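Local coordinates for protein putative enoyl-CoA hydratase (Streptomyces avermitilis, PDB 3GKB) that probably acts on acyl-CoA thioesters as a member of the enoyl-CoA hydratase/isomerase (crotonase) family, although its own reaction and substrate are not established, at residues Val13-Gly18 and Ser51-Ile56; His17-Ile22 and Val205-Ala210; Val29-Ala34 and Leu67-Met72; Thr35-Leu40 and Asn93-Val98. One frame throughout, in Å; residues are numbered along the deposited sequence.

Contact 1. Residues Val13-Gly18 and Ser51-Ile56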
loop_
_atom_site.group_PDB
_atom_site.type_symbol
_atom_site.label_atom_id
_atom_site.label_comp_id
_atom_site.label_asym_id
_atom_site.label_seq_id
_atom_site.Cartn_x
_atom_site.Cartn_y
_atom_site.Cartn_z
ATOM N N VAL B 13 -28.662 1.688 -19.176
ATOM C CA VAL B 13 -28.793 1.143 -17.854
ATOM C C VAL B 13 -29.905 0.109 -17.789
ATOM O O VAL B 13 -30.964 0.278 -18.404
ATOM C CB VAL B 13 -29.084 2.229 -16.803
ATOM C CG1 VAL B 13 -29.030 1.619 -15.412
ATOM C CG2 VAL B 13 -28.112 3.353 -16.917
ATOM N N SER B 14 -29.653 -0.964 -17.063
ATOM C CA SER B 14 -30.687 -1.932 -16.746
ATOM C C SER B 14 -30.457 -2.457 -15.338
ATOM O O SER B 14 -29.336 -2.415 -14.825
ATOM C CB SER B 14 -30.674 -3.070 -17.747
ATOM O OG SER B 14 -29.460 -3.772 -17.727
ATOM N N SER B 15 -31.515 -2.909 -14.686
ATOM C CA SER B 15 -31.361 -3.386 -13.353
ATOM C C SER B 15 -32.328 -4.518 -13.082
ATOM O O SER B 15 -33.445 -4.552 -13.608
ATOM C CB SER B 15 -31.530 -2.249 -12.344
ATOM O OG SER B 15 -32.874 -1.852 -12.271
ATOM N N GLU B 16 -31.865 -5.439 -12.264
ATOM C CA GLU B 16 -32.615 -6.620 -11.913
ATOM C C GLU B 16 -31.903 -7.264 -10.752
ATOM O O GLU B 16 -30.676 -7.212 -10.679
ATOM C CB GLU B 16 -32.633 -7.571 -13.101
ATOM C CG GLU B 16 -33.778 -8.530 -13.127
ATOM C CD GLU B 16 -33.812 -9.287 -14.443
ATOM O OE1 GLU B 16 -32.855 -10.015 -14.749
ATOM O OE2 GLU B 16 -34.781 -9.131 -15.191
ATOM N N HIS B 17 -32.669 -7.906 -9.879
ATOM C CA HIS B 17 -32.125 -8.666 -8.743
ATOM C C HIS B 17 -31.209 -7.825 -7.837
ATOM O O HIS B 17 -30.305 -8.362 -7.179
ATOM C CB HIS B 17 -31.360 -9.916 -9.206
ATOM C CG HIS B 17 -32.085 -10.740 -10.220
ATOM N ND1 HIS B 17 -33.353 -11.243 -10.009
ATOM C CD2 HIS B 17 -31.712 -11.152 -11.453
ATOM C CE1 HIS B 17 -33.732 -11.921 -11.081
ATOM N NE2 HIS B 17 -32.758 -11.881 -11.970
ATOM N N GLY B 18 -31.437 -6.513 -7.805
ATOM C CA GLY B 18 -30.647 -5.613 -6.965
ATOM C C GLY B 18 -29.339 -5.120 -7.591
ATOM O O GLY B 18 -28.586 -4.385 -6.952
ATOM N N SER B 51 -34.206 2.374 -3.822
ATOM C CA SER B 51 -33.970 1.391 -2.781
ATOM C C SER B 51 -33.948 -0.047 -3.329
ATOM O O SER B 51 -33.498 -0.933 -2.641
ATOM C CB SER B 51 -35.000 1.538 -1.633
ATOM O OG SER B 51 -36.292 1.736 -2.164
ATOM N N SER B 52 -34.403 -0.264 -4.563
ATOM C CA SER B 52 -34.359 -1.586 -5.182
ATOM C C SER B 52 -32.978 -2.000 -5.736
ATOM O O SER B 52 -32.804 -3.148 -6.103
ATOM C CB SER B 52 -35.404 -1.715 -6.284
ATOM O OG SER B 52 -35.030 -1.062 -7.504
ATOM N N VAL B 53 -32.025 -1.077 -5.742
ATOM C CA VAL B 53 -30.696 -1.309 -6.329
ATOM C C VAL B 53 -29.635 -1.179 -5.245
ATOM O O VAL B 53 -29.577 -0.179 -4.540
ATOM C CB VAL B 53 -30.414 -0.350 -7.475
ATOM C CG1 VAL B 53 -28.964 -0.559 -8.018
ATOM C CG2 VAL B 53 -31.431 -0.585 -8.616
ATOM N N ARG B 54 -28.828 -2.226 -5.113
ATOM C CA ARG B 54 -27.787 -2.297 -4.084
ATOM C C ARG B 54 -26.344 -2.301 -4.632
ATOM O O ARG B 54 -25.395 -2.001 -3.895
ATOM C CB ARG B 54 -28.060 -3.503 -3.184
ATOM C CG ARG B 54 -29.394 -3.390 -2.421
ATOM C CD ARG B 54 -29.656 -4.564 -1.543
ATOM N NE ARG B 54 -29.817 -5.806 -2.303
ATOM C CZ ARG B 54 -30.933 -6.185 -2.929
ATOM N NH1 ARG B 54 -32.019 -5.411 -2.917
ATOM N NH2 ARG B 54 -30.963 -7.335 -3.602
ATOM N N VAL B 55 -26.180 -2.669 -5.893
ATOM C CA VAL B 55 -24.864 -2.791 -6.537
ATOM C C VAL B 55 -24.990 -2.168 -7.896
ATOM O O VAL B 55 -26.036 -2.335 -8.561
ATOM C CB VAL B 55 -24.408 -4.280 -6.666
ATOM C CG1 VAL B 55 -23.074 -4.391 -7.416
ATOM C CG2 VAL B 55 -24.326 -4.941 -5.255
ATOM N N ILE B 56 -23.936 -1.469 -8.336
ATOM C CA ILE B 56 -23.865 -0.938 -9.715
ATOM C C ILE B 56 -22.577 -1.467 -10.363
ATOM O O ILE B 56 -21.501 -1.399 -9.755
ATOM C CB ILE B 56 -23.812 0.606 -9.724
ATOM C CG1 ILE B 56 -25.103 1.188 -9.127
ATOM C CG2 ILE B 56 -23.535 1.123 -11.151
ATOM C CD1 ILE B 56 -25.017 2.680 -8.744
HETATM O O HOH W 1 -30.083 -10.146 -5.045
HETATM O O HOH W 2 -33.018 -4.442 -9.076
#

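Contact 2. Residues His17-Ile22 and Val205-Ala210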
loop_
_atom_site.group_PDB
_atom_site.type_symbol
_atom_site.label_atom_id
_atom_site.label_comp_id
_atom_site.label_asym_id
_atom_site.label_seq_id
_atom_site.Cartn_x
_atom_site.Cartn_y
_atom_site.Cartn_z
ATOM N N HIS B 17 -32.669 -7.906 -9.879
ATOM C CA HIS B 17 -32.125 -8.666 -8.743
ATOM C C HIS B 17 -31.209 -7.825 -7.837
ATOM O O HIS B 17 -30.305 -8.362 -7.179
ATOM C CB HIS B 17 -31.360 -9.916 -9.206
ATOM C CG HIS B 17 -32.085 -10.740 -10.220
ATOM N ND1 HIS B 17 -33.353 -11.243 -10.009
ATOM C CD2 HIS B 17 -31.712 -11.152 -11.453
ATOM C CE1 HIS B 17 -33.732 -11.921 -11.081
ATOM N NE2 HIS B 17 -32.758 -11.881 -11.970
ATOM N N GLY B 18 -31.437 -6.513 -7.805
ATOM C CA GLY B 18 -30.647 -5.613 -6.965
ATOM C C GLY B 18 -29.339 -5.120 -7.591
ATOM O O GLY B 18 -28.586 -4.385 -6.952
ATOM N N VAL B 19 -29.084 -5.479 -8.846
ATOM C CA VAL B 19 -27.839 -5.034 -9.524
ATOM C C VAL B 19 -28.204 -4.164 -10.723
ATOM O O VAL B 19 -28.948 -4.609 -11.590
ATOM C CB VAL B 19 -26.981 -6.217 -9.990
ATOM C CG1 VAL B 19 -25.709 -5.714 -10.725
ATOM C CG2 VAL B 19 -26.601 -7.167 -8.825
ATOM N N ALA B 20 -27.712 -2.921 -10.770
ATOM C CA ALA B 20 -27.797 -2.123 -12.002
ATOM C C ALA B 20 -26.530 -2.267 -12.819
ATOM O O ALA B 20 -25.448 -2.268 -12.268
ATOM C CB ALA B 20 -28.066 -0.672 -11.693
ATOM N N ARG B 21 -26.667 -2.428 -14.131
ATOM C CA ARG B 21 -25.525 -2.507 -15.042
ATOM C C ARG B 21 -25.558 -1.250 -15.895
ATOM O O ARG B 21 -26.580 -0.946 -16.533
ATOM C CB ARG B 21 -25.599 -3.759 -15.921
ATOM C CG ARG B 21 -25.174 -5.018 -15.195
ATOM C CD ARG B 21 -25.190 -6.194 -16.131
ATOM N NE ARG B 21 -26.552 -6.586 -16.483
ATOM C CZ ARG B 21 -26.888 -7.341 -17.534
ATOM N NH1 ARG B 21 -25.969 -7.800 -18.382
ATOM N NH2 ARG B 21 -28.166 -7.632 -17.748
ATOM N N ILE B 22 -24.463 -0.495 -15.862
ATOM C CA ILE B 22 -24.339 0.702 -16.670
ATOM C C ILE B 22 -23.304 0.377 -17.733
ATOM O O ILE B 22 -22.161 0.093 -17.417
ATOM C CB ILE B 22 -23.935 1.927 -15.807
ATOM C CG1 ILE B 22 -25.025 2.227 -14.753
ATOM C CG2 ILE B 22 -23.690 3.125 -16.679
ATOM C CD1 ILE B 22 -24.664 3.365 -13.792
ATOM N N VAL B 205 -19.496 -11.771 -8.085
ATOM C CA VAL B 205 -19.228 -10.813 -6.996
ATOM C C VAL B 205 -20.453 -9.901 -6.826
ATOM O O VAL B 205 -20.934 -9.710 -5.720
ATOM C CB VAL B 205 -17.963 -9.974 -7.273
ATOM C CG1 VAL B 205 -17.911 -8.719 -6.385
ATOM C CG2 VAL B 205 -16.687 -10.859 -7.102
ATOM N N ALA B 206 -20.963 -9.355 -7.928
ATOM C CA ALA B 206 -22.106 -8.426 -7.878
ATOM C C ALA B 206 -23.359 -9.072 -7.275
ATOM O O ALA B 206 -24.011 -8.488 -6.418
ATOM C CB ALA B 206 -22.407 -7.823 -9.278
ATOM N N ARG B 207 -23.672 -10.272 -7.722
ATOM C CA ARG B 207 -24.847 -10.986 -7.251
ATOM C C ARG B 207 -24.693 -11.414 -5.817
ATOM O O ARG B 207 -25.641 -11.295 -5.060
ATOM C CB ARG B 207 -25.189 -12.171 -8.162
ATOM C CG ARG B 207 -25.703 -11.703 -9.553
ATOM C CD ARG B 207 -27.033 -10.894 -9.540
ATOM N NE ARG B 207 -28.116 -11.699 -8.978
ATOM C CZ ARG B 207 -28.873 -12.566 -9.661
ATOM N NH1 ARG B 207 -29.808 -13.255 -9.018
ATOM N NH2 ARG B 207 -28.712 -12.743 -10.979
ATOM N N ASN B 208 -23.491 -11.837 -5.425
ATOM C CA ASN B 208 -23.229 -12.214 -4.021
ATOM C C ASN B 208 -23.351 -11.035 -3.060
ATOM O O ASN B 208 -23.897 -11.182 -1.965
ATOM C CB ASN B 208 -21.854 -12.886 -3.868
ATOM C CG ASN B 208 -21.844 -14.339 -4.327
ATOM O OD1 ASN B 208 -22.853 -14.857 -4.784
ATOM N ND2 ASN B 208 -20.689 -15.001 -4.206
ATOM N N ILE B 209 -22.872 -9.861 -3.479
ATOM C CA ILE B 209 -23.028 -8.668 -2.691
ATOM C C ILE B 209 -24.487 -8.234 -2.637
ATOM O O ILE B 209 -24.980 -7.866 -1.564
ATOM C CB ILE B 209 -22.077 -7.519 -3.146
ATOM C CG1 ILE B 209 -20.609 -7.950 -2.929
ATOM C CG2 ILE B 209 -22.411 -6.214 -2.398
ATOM C CD1 ILE B 209 -19.534 -6.977 -3.483
ATOM N N ALA B 210 -25.184 -8.275 -3.773
ATOM C CA ALA B 210 -26.609 -7.893 -3.789
ATOM C C ALA B 210 -27.470 -8.855 -2.947
ATOM O O ALA B 210 -28.491 -8.450 -2.410
ATOM C CB ALA B 210 -27.138 -7.815 -5.224
#

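Contact 3. Residues Val29-Ala34 and Leu67-Met72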
loop_
_atom_site.group_PDB
_atom_site.type_symbol
_atom_site.label_atom_id
_atom_site.label_comp_id
_atom_site.label_asym_id
_atom_site.label_seq_id
_atom_site.Cartn_x
_atom_site.Cartn_y
_atom_site.Cartn_z
ATOM N N VAL B 29 -14.689 5.770 -29.647
ATOM C CA VAL B 29 -13.689 5.288 -28.677
ATOM C C VAL B 29 -14.075 5.506 -27.217
ATOM O O VAL B 29 -13.229 5.420 -26.344
ATOM C CB VAL B 29 -12.276 5.915 -28.901
ATOM C CG1 VAL B 29 -11.724 5.539 -30.268
ATOM C CG2 VAL B 29 -12.344 7.423 -28.762
ATOM N N ASN B 30 -15.356 5.754 -26.951
ATOM C CA ASN B 30 -15.836 6.000 -25.588
ATOM C C ASN B 30 -15.134 7.182 -24.918
ATOM O O ASN B 30 -14.729 7.120 -23.743
ATOM C CB ASN B 30 -15.749 4.737 -24.721
ATOM C CG ASN B 30 -16.988 3.855 -24.833
ATOM O OD1 ASN B 30 -17.763 3.931 -25.817
ATOM N ND2 ASN B 30 -17.182 2.994 -23.830
ATOM N N VAL B 31 -15.035 8.293 -25.647
ATOM C CA VAL B 31 -14.567 9.512 -24.980
ATOM C C VAL B 31 -15.626 9.942 -23.979
ATOM O O VAL B 31 -16.804 9.649 -24.134
ATOM C CB VAL B 31 -14.210 10.697 -25.930
ATOM C CG1 VAL B 31 -13.181 10.303 -26.959
ATOM C CG2 VAL B 31 -15.424 11.290 -26.548
ATOM N N ILE B 32 -15.171 10.583 -22.921
ATOM C CA ILE B 32 -16.022 11.231 -21.922
ATOM C C ILE B 32 -16.210 12.674 -22.337
ATOM O O ILE B 32 -15.317 13.532 -22.147
ATOM C CB ILE B 32 -15.367 11.238 -20.541
ATOM C CG1 ILE B 32 -14.968 9.828 -20.114
ATOM C CG2 ILE B 32 -16.317 11.876 -19.514
ATOM C CD1 ILE B 32 -13.961 9.847 -18.959
ATOM N N GLY B 33 -17.359 12.946 -22.926
ATOM C CA GLY B 33 -17.727 14.305 -23.325
ATOM C C GLY B 33 -18.713 14.914 -22.350
ATOM O O GLY B 33 -19.097 14.290 -21.329
ATOM N N ALA B 34 -19.133 16.142 -22.651
ATOM C CA ALA B 34 -20.064 16.861 -21.787
ATOM C C ALA B 34 -21.394 16.140 -21.649
ATOM O O ALA B 34 -21.974 16.119 -20.551
ATOM C CB ALA B 34 -20.294 18.291 -22.279
ATOM N N LEU B 67 -13.071 3.722 -21.278
ATOM C CA LEU B 67 -13.290 5.160 -21.470
ATOM C C LEU B 67 -11.962 5.748 -21.920
ATOM O O LEU B 67 -10.989 5.623 -21.230
ATOM C CB LEU B 67 -13.744 5.858 -20.204
ATOM C CG LEU B 67 -15.183 5.606 -19.734
ATOM C CD1 LEU B 67 -15.380 6.215 -18.302
ATOM C CD2 LEU B 67 -16.236 6.129 -20.756
ATOM N N ALA B 68 -11.935 6.325 -23.105
ATOM C CA ALA B 68 -10.678 6.729 -23.733
ATOM C C ALA B 68 -9.930 7.764 -22.907
ATOM O O ALA B 68 -8.740 7.623 -22.671
ATOM C CB ALA B 68 -10.945 7.267 -25.109
ATOM N N HIS B 69 -10.670 8.796 -22.498
ATOM C CA HIS B 69 -10.212 10.014 -21.816
ATOM C C HIS B 69 -11.294 11.072 -22.046
ATOM O O HIS B 69 -12.267 10.814 -22.742
ATOM C CB HIS B 69 -8.823 10.510 -22.300
ATOM C CG HIS B 69 -8.726 10.701 -23.779
ATOM N ND1 HIS B 69 -9.327 11.758 -24.433
ATOM C CD2 HIS B 69 -8.143 9.942 -24.740
ATOM C CE1 HIS B 69 -9.090 11.658 -25.731
ATOM N NE2 HIS B 69 -8.395 10.551 -25.948
ATOM N N VAL B 70 -11.120 12.246 -21.451
ATOM C CA VAL B 70 -12.051 13.347 -21.657
ATOM C C VAL B 70 -11.907 13.901 -23.075
ATOM O O VAL B 70 -10.813 13.995 -23.614
ATOM C CB VAL B 70 -11.827 14.450 -20.593
ATOM C CG1 VAL B 70 -12.636 15.702 -20.922
ATOM C CG2 VAL B 70 -12.213 13.915 -19.196
ATOM N N ASP B 71 -13.036 14.257 -23.653
ATOM C CA ASP B 71 -13.115 14.798 -24.997
ATOM C C ASP B 71 -12.160 15.980 -25.129
ATOM O O ASP B 71 -12.226 16.964 -24.393
ATOM C CB ASP B 71 -14.562 15.216 -25.265
ATOM C CG ASP B 71 -14.761 15.835 -26.651
ATOM O OD1 ASP B 71 -13.825 15.764 -27.494
ATOM O OD2 ASP B 71 -15.866 16.412 -26.854
ATOM N N MET B 72 -11.248 15.871 -26.072
ATOM C CA MET B 72 -10.219 16.899 -26.246
ATOM C C MET B 72 -10.810 18.206 -26.832
ATOM O O MET B 72 -10.153 19.241 -26.822
ATOM C CB MET B 72 -9.111 16.343 -27.141
ATOM C CG MET B 72 -8.154 15.316 -26.415
ATOM S SD MET B 72 -7.179 14.254 -27.576
ATOM C CE MET B 72 -5.910 15.338 -28.083
HETATM O O HOH W 3 -17.966 17.131 -25.016
#

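Contact 4. Residues Thr35-Leu40 and Asn93-Val98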
loop_
_atom_site.group_PDB
_atom_site.type_symbol
_atom_site.label_atom_id
_atom_site.label_comp_id
_atom_site.label_asym_id
_atom_site.label_seq_id
_atom_site.Cartn_x
_atom_site.Cartn_y
_atom_site.Cartn_z
ATOM N N THR B 35 -21.860 15.534 -22.744
ATOM C CA THR B 35 -23.094 14.778 -22.719
ATOM C C THR B 35 -22.986 13.571 -21.793
ATOM O O THR B 35 -23.859 13.357 -20.962
ATOM C CB THR B 35 -23.581 14.380 -24.141
ATOM O OG1 THR B 35 -23.807 15.578 -24.908
ATOM C CG2 THR B 35 -24.882 13.594 -24.049
ATOM N N MET B 36 -21.901 12.807 -21.890
ATOM C CA MET B 36 -21.736 11.666 -20.976
ATOM C C MET B 36 -21.671 12.105 -19.508
ATOM O O MET B 36 -22.243 11.447 -18.639
ATOM C CB MET B 36 -20.499 10.810 -21.306
ATOM C CG MET B 36 -20.416 9.500 -20.472
ATOM S SD MET B 36 -18.872 8.510 -20.646
ATOM C CE MET B 36 -19.101 7.845 -22.333
ATOM N N MET B 37 -20.957 13.185 -19.241
ATOM C CA MET B 37 -20.820 13.712 -17.885
ATOM C C MET B 37 -22.206 14.028 -17.294
ATOM O O MET B 37 -22.490 13.737 -16.133
ATOM C CB MET B 37 -19.917 14.957 -17.892
ATOM C CG MET B 37 -18.434 14.676 -18.175
ATOM S SD MET B 37 -17.319 16.076 -18.475
ATOM C CE MET B 37 -17.215 16.744 -16.827
ATOM N N ARG B 38 -23.075 14.617 -18.117
ATOM C CA ARG B 38 -24.421 14.962 -17.666
ATOM C C ARG B 38 -25.271 13.708 -17.475
ATOM O O ARG B 38 -26.005 13.600 -16.483
ATOM C CB ARG B 38 -25.056 15.942 -18.676
ATOM C CG ARG B 38 -26.451 16.368 -18.377
ATOM C CD ARG B 38 -26.797 17.590 -19.250
ATOM N NE ARG B 38 -26.964 17.261 -20.668
ATOM C CZ ARG B 38 -26.068 17.439 -21.649
ATOM N NH1 ARG B 38 -24.853 17.956 -21.428
ATOM N NH2 ARG B 38 -26.404 17.093 -22.889
ATOM N N GLU B 39 -25.147 12.751 -18.396
ATOM C CA GLU B 39 -25.950 11.531 -18.337
ATOM C C GLU B 39 -25.520 10.655 -17.150
ATOM O O GLU B 39 -26.367 10.051 -16.498
ATOM C CB GLU B 39 -25.905 10.742 -19.657
ATOM C CG GLU B 39 -26.628 11.436 -20.806
ATOM C CD GLU B 39 -26.669 10.626 -22.081
ATOM O OE1 GLU B 39 -25.908 9.643 -22.236
ATOM O OE2 GLU B 39 -27.472 11.000 -22.970
ATOM N N LEU B 40 -24.213 10.584 -16.887
ATOM C CA LEU B 40 -23.713 9.885 -15.704
ATOM C C LEU B 40 -24.294 10.483 -14.414
ATOM O O LEU B 40 -24.721 9.753 -13.502
ATOM C CB LEU B 40 -22.174 9.942 -15.644
ATOM C CG LEU B 40 -21.446 8.953 -16.527
ATOM C CD1 LEU B 40 -19.990 9.385 -16.696
ATOM C CD2 LEU B 40 -21.540 7.516 -15.918
ATOM N N ASN B 93 -13.838 20.527 -8.738
ATOM C CA ASN B 93 -14.001 21.028 -10.104
ATOM C C ASN B 93 -14.879 20.121 -10.955
ATOM O O ASN B 93 -15.243 19.002 -10.531
ATOM C CB ASN B 93 -12.658 21.367 -10.748
ATOM C CG ASN B 93 -11.896 20.137 -11.234
ATOM O OD1 ASN B 93 -12.484 19.176 -11.707
ATOM N ND2 ASN B 93 -10.573 20.210 -11.180
ATOM N N VAL B 94 -15.210 20.612 -12.145
ATOM C CA VAL B 94 -16.181 19.955 -13.039
ATOM C C VAL B 94 -15.769 18.518 -13.429
ATOM O O VAL B 94 -16.601 17.644 -13.584
ATOM C CB VAL B 94 -16.479 20.844 -14.298
ATOM C CG1 VAL B 94 -15.315 20.832 -15.290
ATOM C CG2 VAL B 94 -17.754 20.397 -14.972
ATOM N N PHE B 95 -14.456 18.279 -13.547
ATOM C CA PHE B 95 -13.943 16.965 -13.866
ATOM C C PHE B 95 -13.867 16.037 -12.666
ATOM O O PHE B 95 -14.228 14.847 -12.758
ATOM C CB PHE B 95 -12.603 17.128 -14.555
ATOM C CG PHE B 95 -12.719 17.901 -15.827
ATOM C CD1 PHE B 95 -13.385 17.336 -16.917
ATOM C CD2 PHE B 95 -12.268 19.204 -15.919
ATOM C CE1 PHE B 95 -13.550 18.048 -18.095
ATOM C CE2 PHE B 95 -12.438 19.927 -17.105
ATOM C CZ PHE B 95 -13.073 19.341 -18.189
ATOM N N GLN B 96 -13.380 16.570 -11.548
ATOM C CA GLN B 96 -13.381 15.846 -10.281
ATOM C C GLN B 96 -14.792 15.430 -9.884
ATOM O O GLN B 96 -14.964 14.416 -9.231
ATOM C CB GLN B 96 -12.756 16.701 -9.179
ATOM C CG GLN B 96 -11.272 17.017 -9.415
ATOM C CD GLN B 96 -10.726 18.085 -8.473
ATOM O OE1 GLN B 96 -11.493 18.897 -7.915
ATOM N NE2 GLN B 96 -9.396 18.113 -8.305
ATOM N N ALA B 97 -15.809 16.178 -10.326
ATOM C CA ALA B 97 -17.194 15.862 -9.956
ATOM C C ALA B 97 -17.636 14.466 -10.398
ATOM O O ALA B 97 -18.447 13.859 -9.699
ATOM C CB ALA B 97 -18.152 16.906 -10.504
ATOM N N VAL B 98 -17.076 13.938 -11.494
ATOM C CA VAL B 98 -17.401 12.573 -11.960
ATOM C C VAL B 98 -16.933 11.514 -10.955
ATOM O O VAL B 98 -17.731 10.734 -10.401
ATOM C CB VAL B 98 -16.740 12.271 -13.340
ATOM C CG1 VAL B 98 -17.031 10.828 -13.787
ATOM C CG2 VAL B 98 -17.144 13.321 -14.368
#

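Contact 1. Residues Val13-Gly18 and Ser51-Ile56
R54 lays one face of its guanidinium group over G18, whose CA lies 3.7 Å above the plane, nearer its edge than its middle. The side chain reaches there because CG sits beside the backbone N and the chain bends at chi3 (-64°), which carries its far end back over the turn. A water in the guanidinium plane takes a weak bond from R54 NH2 and donates to H17 O at 2.8 Å; the R54 NE group goes instead to A210 O, at the end of helix 195-210. H17 and G18 form the two-residue turn, with backbone angles of type I', that joins strands 11-16 and 19-24 into a hairpin, while 51-56 leads from helix 34-48 into strand 55-60, the parallel neighbour of 19-24. The turn is tied down by one carbonyl. G18 O accepts from R54 N at 2.8 Å and from V55 N at 3.1 Å, the second donor approaching nearly end-on to the C=O bond (166°), so two successive peptide groups of 51-56 converge on a single oxygen. Beside them G18 CA directs a C-H toward S52 O at 3.4 Å, and a second water accepts from G18 N while donating to S52 O. Farther along the hairpin the contact turns apolar: S15 CB points at the other segment and touches V53 CG2 at 4.1 Å, alongside A20.

Contact 2. Residues His17-Ile22 and Val205-Ala210
In this crotonase-type fold helix 195-210 packs against the sheet, and here its last turns meet H17, G18 and V19 at the hairpin end of strand 19-24. The short strand and helix axes come within 9.6 Å and run at 146°, closer to antiparallel than to perpendicular. V19 makes the apolar part of the contact. Its CG2 reaches A210 CB at 3.7 Å and also touches the carbonyl O of A206 and R207 CD; its CG1, anti to the backbone N (chi1 179°), faces A206 CB at 4.2 Å. Small alanines, one helical turn apart, thus receive both valine methyls. On the exposed side R207 bends at chi2 and chi3 and folds its guanidinium over the H17 ring. The two planes are only 21° apart, and H17 CD2 comes within 3.4 Å of R207 NH2, while R207 NH1 lies over the ring face. Both residues also touch a crystal neighbour. Elsewhere the helix meets the second subunit, where V205 and I209 pack on T174 and L173 of that chain. No hydrogen bond crosses between the two segments: van der Waals packing joins them, and the nearby arginine would probably disfavour protonation of H17.

Contact 3. Residues Val29-Ala34 and Leu67-Met72
L67 meets I32 at about a right angle between side chains: L67 CD1 touches I32 CD1 at 4.0 Å, and L67 CD2 also lies against I32 CG1 and N30 O. A68 turns its CB toward the other segment, against V29 CG2 and, at 3.2 Å, the carbonyl O of V29. Its peptide N donates to N30 O at 3.0 Å, from well above the carbonyl plane. H69 points its CB away, but its carbonyl O comes back to accept a nearly straight bond from I32 N (2.9 Å, 173°). The imidazole turns to its own segment instead: ND1 donates to V70 O at 2.8 Å with the acceptor in the ring plane, and NE2 pairs with E267, which together fix the ring's rotation. V70 is bridged to I32, the two backbones running parallel, and its CG1 packs beside I32 O at 3.7 Å. That same oxygen accepts from D71 N at 2.8 Å. The D71 carboxylate, with CG anti to the backbone N (chi1 179°), has OD1 held by R73 N and Q262, whereas OD2 accepts from a water that is itself bound to A34 N, just after the N-cap residue G33 of helix 34-48. Two irregular loops are thus joined by three hydrogen bonds between peptide groups near the centre of the subunit. In crotonases the loop after the strand equivalent to 55-60 generally supplies one peptide N-H of the oxyanion hole; by family resemblance, 67-72 is probably that loop, backed here by 29-34.

Contact 4. Residues Thr35-Leu40 and Asn93-Val98
M37 sets CG beside its backbone N (chi1 -70°), extends at chi2 and then kinks at chi3 (72°), so that its terminal methyl, rather than its sulfur, leads toward the turn that enters helix 96-103. There M37 CE lies 3.4 Å from the carbonyl O of V94. The same CE is 3.9 Å from F95 CD1 and also touches V94 CG2 and V98 CG2, sitting between three side chains. F95 points its CB away from helix 34-48, but with CG next to the backbone N its ring comes back to meet the methionine. The sulfur completes a Met-aromatic contact, oblique rather than stacked: M37 SD stands 62° off the normal of the F95 ring. V94 CG1 covers one face of the same ring from within its own segment. One turn on from M37, L40 extends the apolar patch more loosely, CD1 meeting V98 CG1 at 4.4 Å. The loop side of this surface is shaped by a capping box: N93 OD1 accepts from Q96 N at 2.8 Å and Q96 OE1 accepts from N93 N, so each side chain satisfies the other residue's peptide group. The amide nitrogens turn away from the cap, N93 ND2 to N237 and G152, Q96 NE2 to E236 and L233, tying it to helix 230-243. Around the patch, L84 of helix 78-87 lies against both M37 and V94, and F124 of helix 120-127 against both L40 and V98, which makes this a junction where helices 34-48 and 96-103 meet two further helices.

In the fold
Contacts 1 and 2 share H17 and G18 and lie at the periphery, their centres 6 Å apart: both fasten the first hairpin, one to strand 55-60 through backbone bonds, the other to helix 195-210 through side-chain packing. Contacts 3 and 4 sit nearer the centre of the subunit, their centres 11 Å apart, and touch where I32 CG2 packs on M37 CG and V70 CG1 on F95 CE1. Contact 3 is the buried one, held by peptide hydrogen bonds between loops; contact 4 is apolar and helical, with no hydrogen bond between its segments. Helix 34-48 begins at the end of 29-34 and carries 35-40, so it joins these two contacts directly.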